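Long-range contacts in malic enzyme (Entamoeba histolytica, PDB 3NV9), which probably catalyses the oxidative decarboxylation of malate to pyruvate, with NADP as the electron acceptor: residues Gly90-Val95 against Asp131-Cys136; Gly163-Glu168 against Ile188-Asp193; Lys125-Ile130 against Glu451-Ala456. All coordinates share one frame; numbering follows the deposited sequence.

Contact 1 of 3, residues Gly90-Val95 against Asp131-Cys136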
loop_
_atom_site.group_PDB
_atom_site.type_symbol
_atom_site.label_atom_id
_atom_site.label_comp_id
_atom_site.label_asym_id
_atom_site.label_seq_id
_atom_site.Cartn_x
_atom_site.Cartn_y
_atom_site.Cartn_z
ATOM N N GLY A 90 -6.298 -1.465 10.733
ATOM C CA GLY A 90 -7.681 -1.907 10.965
ATOM C C GLY A 90 -8.611 -1.773 9.790
ATOM O O GLY A 90 -9.616 -2.490 9.724
ATOM N N ASN A 91 -8.297 -0.890 8.829
ATOM C CA ASN A 91 -9.122 -0.821 7.604
ATOM C C ASN A 91 -8.301 -1.125 6.319
ATOM O O ASN A 91 -8.708 -0.743 5.224
ATOM C CB ASN A 91 -9.855 0.551 7.573
ATOM C CG ASN A 91 -11.007 0.638 6.529
ATOM O OD1 ASN A 91 -11.061 1.607 5.760
ATOM N ND2 ASN A 91 -11.897 -0.340 6.502
ATOM N N PHE A 92 -7.173 -1.861 6.450
ATOM C CA PHE A 92 -6.150 -1.973 5.352
ATOM C C PHE A 92 -6.158 -3.382 4.789
ATOM O O PHE A 92 -5.926 -4.372 5.535
ATOM C CB PHE A 92 -4.723 -1.609 5.872
ATOM C CG PHE A 92 -3.711 -1.193 4.797
ATOM C CD1 PHE A 92 -4.120 -0.595 3.576
ATOM C CD2 PHE A 92 -2.336 -1.303 5.055
ATOM C CE1 PHE A 92 -3.164 -0.161 2.607
ATOM C CE2 PHE A 92 -1.363 -0.885 4.107
ATOM C CZ PHE A 92 -1.777 -0.322 2.868
ATOM N N VAL A 93 -6.418 -3.483 3.483
ATOM C CA VAL A 93 -6.509 -4.751 2.802
ATOM C C VAL A 93 -5.394 -4.872 1.777
ATOM O O VAL A 93 -5.144 -3.900 1.057
ATOM C CB VAL A 93 -7.877 -4.963 2.166
ATOM C CG1 VAL A 93 -7.864 -6.194 1.259
ATOM C CG2 VAL A 93 -8.968 -5.128 3.319
ATOM N N GLY A 94 -4.681 -6.019 1.764
ATOM C CA GLY A 94 -3.672 -6.286 0.724
ATOM C C GLY A 94 -4.227 -7.161 -0.384
ATOM O O GLY A 94 -4.784 -8.196 -0.106
ATOM N N VAL A 95 -4.136 -6.713 -1.622
ATOM C CA VAL A 95 -4.671 -7.473 -2.743
ATOM C C VAL A 95 -3.441 -8.197 -3.257
ATOM O O VAL A 95 -2.637 -7.601 -3.976
ATOM C CB VAL A 95 -5.278 -6.519 -3.858
ATOM C CG1 VAL A 95 -5.998 -7.264 -4.994
ATOM C CG2 VAL A 95 -6.325 -5.551 -3.229
ATOM N N ASP A 131 -9.565 0.688 2.731
ATOM C CA ASP A 131 -8.241 1.126 2.146
ATOM C C ASP A 131 -7.459 -0.098 1.658
ATOM O O ASP A 131 -7.288 -1.027 2.391
ATOM C CB ASP A 131 -7.446 1.951 3.142
ATOM C CG ASP A 131 -8.165 3.256 3.482
ATOM O OD1 ASP A 131 -8.395 4.070 2.566
ATOM O OD2 ASP A 131 -8.517 3.462 4.659
ATOM N N ALA A 132 -7.037 -0.143 0.409
ATOM C CA ALA A 132 -6.457 -1.379 -0.122
ATOM C C ALA A 132 -5.393 -1.015 -1.157
ATOM O O ALA A 132 -5.492 0.030 -1.803
ATOM C CB ALA A 132 -7.493 -2.212 -0.702
ATOM N N VAL A 133 -4.334 -1.821 -1.249
ATOM C CA VAL A 133 -3.355 -1.590 -2.254
ATOM C C VAL A 133 -2.989 -2.890 -3.002
ATOM O O VAL A 133 -3.039 -3.967 -2.452
ATOM C CB VAL A 133 -2.093 -0.874 -1.733
ATOM C CG1 VAL A 133 -2.393 0.591 -1.431
ATOM C CG2 VAL A 133 -1.453 -1.605 -0.603
ATOM N N PRO A 134 -2.650 -2.770 -4.287
ATOM C CA PRO A 134 -2.172 -3.984 -4.964
ATOM C C PRO A 134 -0.850 -4.485 -4.314
ATOM O O PRO A 134 0.024 -3.658 -3.930
ATOM C CB PRO A 134 -1.978 -3.519 -6.412
ATOM C CG PRO A 134 -1.937 -1.988 -6.358
ATOM C CD PRO A 134 -2.430 -1.528 -5.048
ATOM N N ILE A 135 -0.713 -5.813 -4.131
ATOM C CA ILE A 135 0.583 -6.406 -3.739
ATOM C C ILE A 135 0.895 -7.504 -4.709
ATOM O O ILE A 135 0.523 -8.628 -4.483
ATOM C CB ILE A 135 0.538 -6.997 -2.328
ATOM C CG1 ILE A 135 0.113 -5.936 -1.309
ATOM C CG2 ILE A 135 1.906 -7.626 -1.896
ATOM C CD1 ILE A 135 1.215 -4.949 -0.927
ATOM N N CYS A 136 1.520 -7.153 -5.829
ATOM C CA CYS A 136 1.892 -8.129 -6.902
ATOM C C CYS A 136 3.321 -8.662 -6.678
ATOM O O CYS A 136 4.266 -7.904 -6.590
ATOM C CB CYS A 136 1.768 -7.477 -8.284
ATOM S SG CYS A 136 0.072 -7.315 -8.748
#

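Contact 2 of 3, residues Gly163-Glu168 against Ile188-Asp193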
loop_
_atom_site.group_PDB
_atom_site.type_symbol
_atom_site.label_atom_id
_atom_site.label_comp_id
_atom_site.label_asym_id
_atom_site.label_seq_id
_atom_site.Cartn_x
_atom_site.Cartn_y
_atom_site.Cartn_z
ATOM N N GLY A 163 -5.204 -5.653 7.841
ATOM C CA GLY A 163 -6.371 -6.010 8.614
ATOM C C GLY A 163 -7.024 -7.175 7.955
ATOM O O GLY A 163 -7.801 -7.870 8.603
ATOM N N ALA A 164 -6.767 -7.367 6.647
ATOM C CA ALA A 164 -7.101 -8.618 5.980
ATOM C C ALA A 164 -6.257 -8.845 4.739
ATOM O O ALA A 164 -5.625 -7.908 4.241
ATOM C CB ALA A 164 -8.564 -8.646 5.596
ATOM N N ILE A 165 -6.285 -10.074 4.213
ATOM C CA ILE A 165 -5.630 -10.332 2.971
ATOM C C ILE A 165 -6.611 -10.817 1.936
ATOM O O ILE A 165 -7.396 -11.728 2.191
ATOM C CB ILE A 165 -4.507 -11.438 3.053
ATOM C CG1 ILE A 165 -3.397 -11.045 4.013
ATOM C CG2 ILE A 165 -4.034 -11.804 1.621
ATOM C CD1 ILE A 165 -2.718 -9.795 3.664
ATOM N N ASN A 166 -6.525 -10.219 0.750
ATOM C CA ASN A 166 -7.427 -10.555 -0.323
ATOM C C ASN A 166 -6.623 -11.164 -1.458
ATOM O O ASN A 166 -6.126 -10.456 -2.350
ATOM C CB ASN A 166 -8.208 -9.275 -0.708
ATOM C CG ASN A 166 -9.036 -9.435 -1.967
ATOM O OD1 ASN A 166 -8.572 -9.048 -3.054
ATOM N ND2 ASN A 166 -10.259 -9.981 -1.844
ATOM N N LEU A 167 -6.470 -12.483 -1.414
ATOM C CA LEU A 167 -5.766 -13.223 -2.486
ATOM C C LEU A 167 -6.544 -13.100 -3.787
ATOM O O LEU A 167 -7.764 -13.213 -3.796
ATOM C CB LEU A 167 -5.590 -14.720 -2.125
ATOM C CG LEU A 167 -4.932 -15.071 -0.762
ATOM C CD1 LEU A 167 -5.237 -16.497 -0.333
ATOM C CD2 LEU A 167 -3.395 -14.840 -0.815
ATOM N N GLU A 168 -5.839 -12.877 -4.884
ATOM C CA GLU A 168 -6.456 -12.863 -6.199
ATOM C C GLU A 168 -5.587 -13.625 -7.230
ATOM O O GLU A 168 -4.350 -13.531 -7.170
ATOM C CB GLU A 168 -6.551 -11.401 -6.687
ATOM C CG GLU A 168 -7.450 -10.452 -5.882
ATOM C CD GLU A 168 -8.921 -10.630 -6.203
ATOM O OE1 GLU A 168 -9.714 -9.905 -5.572
ATOM O OE2 GLU A 168 -9.285 -11.479 -7.086
ATOM N N ILE A 188 -4.999 -12.354 11.053
ATOM C CA ILE A 188 -6.023 -11.648 10.285
ATOM C C ILE A 188 -6.722 -12.639 9.327
ATOM O O ILE A 188 -6.204 -13.712 9.043
ATOM C CB ILE A 188 -5.468 -10.443 9.471
ATOM C CG1 ILE A 188 -4.411 -10.908 8.459
ATOM C CG2 ILE A 188 -4.934 -9.389 10.416
ATOM C CD1 ILE A 188 -3.785 -9.795 7.606
ATOM N N PRO A 189 -7.940 -12.303 8.881
ATOM C CA PRO A 189 -8.633 -13.082 7.871
ATOM C C PRO A 189 -7.945 -13.078 6.495
ATOM O O PRO A 189 -7.591 -12.004 5.973
ATOM C CB PRO A 189 -10.001 -12.364 7.745
ATOM C CG PRO A 189 -9.729 -10.992 8.167
ATOM C CD PRO A 189 -8.742 -11.156 9.323
ATOM N N VAL A 190 -7.806 -14.289 5.931
ATOM C CA VAL A 190 -7.284 -14.515 4.599
ATOM C C VAL A 190 -8.293 -15.298 3.777
ATOM O O VAL A 190 -8.819 -16.322 4.228
ATOM C CB VAL A 190 -5.927 -15.311 4.641
ATOM C CG1 VAL A 190 -5.360 -15.575 3.213
ATOM C CG2 VAL A 190 -4.958 -14.534 5.446
ATOM N N TRP A 191 -8.563 -14.825 2.576
ATOM C CA TRP A 191 -9.534 -15.489 1.727
ATOM C C TRP A 191 -9.049 -15.303 0.299
ATOM O O TRP A 191 -8.118 -14.556 0.064
ATOM C CB TRP A 191 -10.949 -14.936 1.984
ATOM C CG TRP A 191 -11.326 -13.739 1.192
ATOM C CD1 TRP A 191 -10.552 -12.642 0.954
ATOM C CD2 TRP A 191 -12.598 -13.489 0.539
ATOM N NE1 TRP A 191 -11.261 -11.726 0.186
ATOM C CE2 TRP A 191 -12.504 -12.239 -0.095
ATOM C CE3 TRP A 191 -13.798 -14.215 0.420
ATOM C CZ2 TRP A 191 -13.571 -11.690 -0.831
ATOM C CZ3 TRP A 191 -14.866 -13.663 -0.303
ATOM C CH2 TRP A 191 -14.738 -12.425 -0.916
ATOM N N HIS A 192 -9.673 -15.987 -0.640
ATOM C CA HIS A 192 -9.268 -15.943 -2.024
ATOM C C HIS A 192 -10.536 -15.492 -2.814
ATOM O O HIS A 192 -11.537 -16.193 -2.879
ATOM C CB HIS A 192 -8.641 -17.315 -2.411
ATOM C CG HIS A 192 -8.309 -17.481 -3.873
ATOM N ND1 HIS A 192 -8.109 -16.429 -4.736
ATOM C CD2 HIS A 192 -8.087 -18.593 -4.604
ATOM C CE1 HIS A 192 -7.835 -16.883 -5.951
ATOM N NE2 HIS A 192 -7.812 -18.198 -5.895
ATOM N N ASP A 193 -10.502 -14.253 -3.321
ATOM C CA ASP A 193 -11.658 -13.604 -3.921
ATOM C C ASP A 193 -12.228 -14.499 -5.016
ATOM O O ASP A 193 -13.430 -14.699 -5.072
ATOM C CB ASP A 193 -11.217 -12.248 -4.496
ATOM C CG ASP A 193 -12.381 -11.317 -4.883
ATOM O OD1 ASP A 193 -13.546 -11.594 -4.514
ATOM O OD2 ASP A 193 -12.106 -10.319 -5.605
#

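Contact 3 of 3, residues Lys125-Ile130 against Glu451-Ala456. With SO4 (sulfate ion), chain E.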
loop_
_atom_site.group_PDB
_atom_site.type_symbol
_atom_site.label_atom_id
_atom_site.label_comp_id
_atom_site.label_asym_id
_atom_site.label_seq_id
_atom_site.Cartn_x
_atom_site.Cartn_y
_atom_site.Cartn_z
ATOM N N LYS A 125 -12.262 0.763 -2.212
ATOM C CA LYS A 125 -12.431 2.073 -1.613
ATOM C C LYS A 125 -13.796 2.646 -1.969
ATOM O O LYS A 125 -14.528 3.036 -1.084
ATOM C CB LYS A 125 -11.326 3.037 -2.024
ATOM C CG LYS A 125 -11.502 4.405 -1.361
ATOM C CD LYS A 125 -11.221 4.364 0.123
ATOM C CE LYS A 125 -11.107 5.773 0.662
ATOM N NZ LYS A 125 -10.585 5.744 2.044
ATOM N N TYR A 126 -14.132 2.649 -3.262
ATOM C CA TYR A 126 -15.290 3.349 -3.741
ATOM C C TYR A 126 -16.637 2.650 -3.480
ATOM O O TYR A 126 -17.676 3.305 -3.398
ATOM C CB TYR A 126 -15.080 3.686 -5.199
ATOM C CG TYR A 126 -16.015 4.739 -5.731
ATOM C CD1 TYR A 126 -15.929 6.039 -5.290
ATOM C CD2 TYR A 126 -16.955 4.440 -6.710
ATOM C CE1 TYR A 126 -16.779 7.041 -5.813
ATOM C CE2 TYR A 126 -17.814 5.425 -7.231
ATOM C CZ TYR A 126 -17.711 6.729 -6.763
ATOM O OH TYR A 126 -18.553 7.738 -7.202
ATOM N N LEU A 127 -16.616 1.328 -3.361
ATOM C CA LEU A 127 -17.821 0.549 -3.079
ATOM C C LEU A 127 -17.826 0.136 -1.613
ATOM O O LEU A 127 -18.887 0.086 -0.998
ATOM C CB LEU A 127 -17.924 -0.740 -3.950
ATOM C CG LEU A 127 -17.770 -0.507 -5.463
ATOM C CD1 LEU A 127 -17.923 -1.822 -6.297
ATOM C CD2 LEU A 127 -18.725 0.651 -5.975
ATOM N N GLY A 128 -16.642 -0.176 -1.062
ATOM C CA GLY A 128 -16.619 -0.695 0.274
ATOM C C GLY A 128 -16.098 0.169 1.424
ATOM O O GLY A 128 -16.162 -0.262 2.585
ATOM N N GLY A 129 -15.519 1.332 1.143
ATOM C CA GLY A 129 -14.997 2.094 2.249
ATOM C C GLY A 129 -13.730 1.466 2.798
ATOM O O GLY A 129 -13.318 1.816 3.897
ATOM N N ILE A 130 -13.093 0.593 2.014
ATOM C CA ILE A 130 -11.900 -0.092 2.439
ATOM C C ILE A 130 -10.613 0.524 1.896
ATOM O O ILE A 130 -10.573 0.907 0.717
ATOM C CB ILE A 130 -12.032 -1.554 2.037
ATOM C CG1 ILE A 130 -13.302 -2.127 2.706
ATOM C CG2 ILE A 130 -10.857 -2.363 2.494
ATOM C CD1 ILE A 130 -13.828 -3.327 2.017
ATOM N N GLU A 451 -18.371 8.575 3.132
ATOM C CA GLU A 451 -17.199 9.428 3.247
ATOM C C GLU A 451 -16.209 9.204 2.080
ATOM O O GLU A 451 -15.611 10.153 1.562
ATOM C CB GLU A 451 -16.467 9.153 4.573
ATOM C CG GLU A 451 -16.940 9.993 5.811
ATOM C CD GLU A 451 -17.129 11.489 5.493
ATOM O OE1 GLU A 451 -16.136 12.180 5.146
ATOM O OE2 GLU A 451 -18.294 11.972 5.553
ATOM N N ALA A 452 -16.051 7.959 1.659
ATOM C CA ALA A 452 -15.074 7.632 0.615
ATOM C C ALA A 452 -15.560 8.154 -0.719
ATOM O O ALA A 452 -14.795 8.788 -1.464
ATOM C CB ALA A 452 -14.808 6.093 0.556
ATOM N N ARG A 453 -16.844 7.908 -1.003
ATOM C CA ARG A 453 -17.462 8.373 -2.243
ATOM C C ARG A 453 -17.481 9.878 -2.381
ATOM O O ARG A 453 -17.055 10.435 -3.431
ATOM C CB ARG A 453 -18.862 7.752 -2.421
ATOM C CG ARG A 453 -18.768 6.241 -2.532
ATOM C CD ARG A 453 -20.158 5.498 -2.586
ATOM N NE ARG A 453 -20.898 5.768 -3.824
ATOM C CZ ARG A 453 -20.755 5.075 -4.947
ATOM N NH1 ARG A 453 -19.901 4.058 -5.017
ATOM N NH2 ARG A 453 -21.485 5.377 -6.004
ATOM N N GLU A 454 -17.897 10.552 -1.301
ATOM C CA GLU A 454 -17.942 12.003 -1.293
ATOM C C GLU A 454 -16.551 12.610 -1.304
ATOM O O GLU A 454 -16.328 13.657 -1.891
ATOM C CB GLU A 454 -18.749 12.529 -0.085
ATOM C CG GLU A 454 -20.215 12.095 -0.108
ATOM C CD GLU A 454 -21.033 12.552 1.136
ATOM O OE1 GLU A 454 -20.458 13.135 2.123
ATOM O OE2 GLU A 454 -22.269 12.314 1.118
ATOM N N SER A 455 -15.608 11.992 -0.628
ATOM C CA SER A 455 -14.238 12.495 -0.757
ATOM C C SER A 455 -13.774 12.437 -2.204
ATOM O O SER A 455 -13.266 13.430 -2.760
ATOM C CB SER A 455 -13.282 11.678 0.077
ATOM O OG SER A 455 -13.594 11.898 1.411
ATOM N N ALA A 456 -13.961 11.269 -2.809
ATOM C CA ALA A 456 -13.589 11.076 -4.222
ATOM C C ALA A 456 -14.319 12.077 -5.160
ATOM O O ALA A 456 -13.721 12.659 -6.064
ATOM C CB ALA A 456 -13.816 9.631 -4.628
HETATM S S SO4 E . -23.325 8.437 -4.620
HETATM O O1 SO4 E . -24.346 8.146 -3.615
HETATM O O2 SO4 E . -23.380 9.858 -4.963
HETATM O O3 SO4 E . -22.031 8.082 -3.992
HETATM O O4 SO4 E . -23.536 7.675 -5.852
#

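Contact 1 of 3, residues Gly90-Val95 against Asp131-Cys136
The F92 ring meets D131 and A132 at its edge: D131 O and A132 N lie near the ring plane, with CD1 of F92 3.4 Å from D131 O. V133 CG2 reaches F92 CZ obliquely at 3.7 Å, F162 brings a second ring tilted by about 30°, and I49 of the second subunit also packs on F92. The setting is a beta-alpha-beta unit in a parallel sheet: strand 92-97 leads through helix 114-128 into strand 131-136, which returns alongside it. F92 has its CG anti to the backbone N (chi1 -159°), which lays the ring along the neighbouring strand.

D131 shares this side of the sheet, and its OD1 is held by K125 NZ and by the backbone N of I49 of the second subunit, apt anchors for a buried carboxylate. On the other side are V93, V95, A132 and P134; small A132 puts its CB 4.0 Å from V93 CB, and M124 and M117 of helix 114-128 cover this layer. V93 and V95 each spend both N and O on the 131-136 strand, whereas F92 and G94 turn their backbone groups to segment 163-168, F92 to G163 and G94 to A164 and N166. P134 costs no bond here, since its nitrogen faces away from 90-95. G94 has no side chain, and I135 CG1 comes to 4.3 Å from its CA.

The alternating bonds begin with D131 N to N91 O and continue through V93 N to D131 O at 2.8 Å. They end where I135 N donates to V95 O at 2.6 Å.

Contact 2 of 3, residues Gly163-Glu168 against Ile188-Asp193
I165 N donates to P189 O at 2.9 Å, the first bond between two neighbouring parallel strands of a beta-alpha-beta unit. P189 has no N-H for G163 O; its CD sits against that oxygen instead. A weak bond from W191 N to I165 O follows, then L167 N to W191 O at 3.0 Å. L167 O takes two donors: D193 N at 3.0 Å and, weakly, H192 ND1, whose ring presents its edge to the oxygen.

Branched side chains fill one side. V190 straddles its neighbours, CG2 beside I165 CB and CG1 3.7 Å from L167 CD1. I188 carries CG1 between its backbone N and carbonyl carbon (chi1 60°), bringing CD1 to within 3.8 Å of I165 CG1. Helix 174-185 backs this layer, L179 on L167 and L182 on V190. On the other side the W191 indole lies beside N166, turns its edge to I165 O and has D193 CA over one face; I366 and L367 cover it from helix 363-372.

At the C-terminal ends of the strands E168 OE1 and D193 OD2 approach to 2.4 Å, their carboxylate planes 79° apart, with K120 in long, weak ion pairs to both residues. Acidic side chains at this end of a parallel sheet are consistent with the metal-dependent chemistry of malic enzymes, although no metal sits between them here.

Contact 3 of 3, residues Lys125-Ile130 against Glu451-Ala456
Two torsions bring R453 and Y126 together: Y126 holds its CG anti to the backbone N (chi1 -164°), swinging the phenol ring toward helix 438-461, and R453 bends at chi3 (68°) so that its guanidinium folds back over that ring. The result is a cation-pi contact between two helices, the last turn of helix 114-128 and the second half of helix 438-461. R453 CZ lies 4.2 Å from the ring centroid, over the face, and its CG makes a CH-pi contact with the same face. A long, flexible arginine suits this place because one side chain can cover a ring and still reach a backbone oxygen.

That oxygen is Y126 O, to which R453 NH1 donates at 2.9 Å. The donor stands above the carbonyl plane, while the oxygen lies nearly in the guanidinium plane; the negative end of the helix dipole would probably favour a cation here. L127 CD2 also meets the guanidinium at its edge.

Beside this pair, the small A452 keeps the backbones close: A452 CB touches K125 O at 3.5 Å and K125 CE at 3.7 Å. G129 leaves the helix with positive phi, a conformation easy for glycine, and its CA also abuts A452 CB. K125 NZ continues to D131 and to Q48 of the second subunit, while Y126 OH bonds to Q457.

R453 NE and NH2 hold a sulfate, probably from the crystallisation liquor, which Q457 NE2 also binds. R453 NE reaches sulfate O3 at 2.6 Å. The bond from R453 NH2 to sulfate O4, 3.1 Å long, is almost straight.

How the contacts relate
From the N terminus, after several helices and strand 47-51, the chain enters strand 92-97, then helix 114-128, and contact 1 closes this short loop when 131-136 returns beside strand 92-97. Contact 3 has already opened at 125-130, so contacts 1 and 3 cross. Contact 2 closes the next loop, 163-168 to 188-193; it follows contact 1 in series and lies wholly within the span of contact 3, which ends only at 451-456. Contacts 1 and 2 share one sheet through neighbouring strands 92-97 and 164-167. Contact 3 ties the helix flanking that sheet to the long helix 438-461, near the C terminus, and contacts 1 and 3 both touch the second subunit.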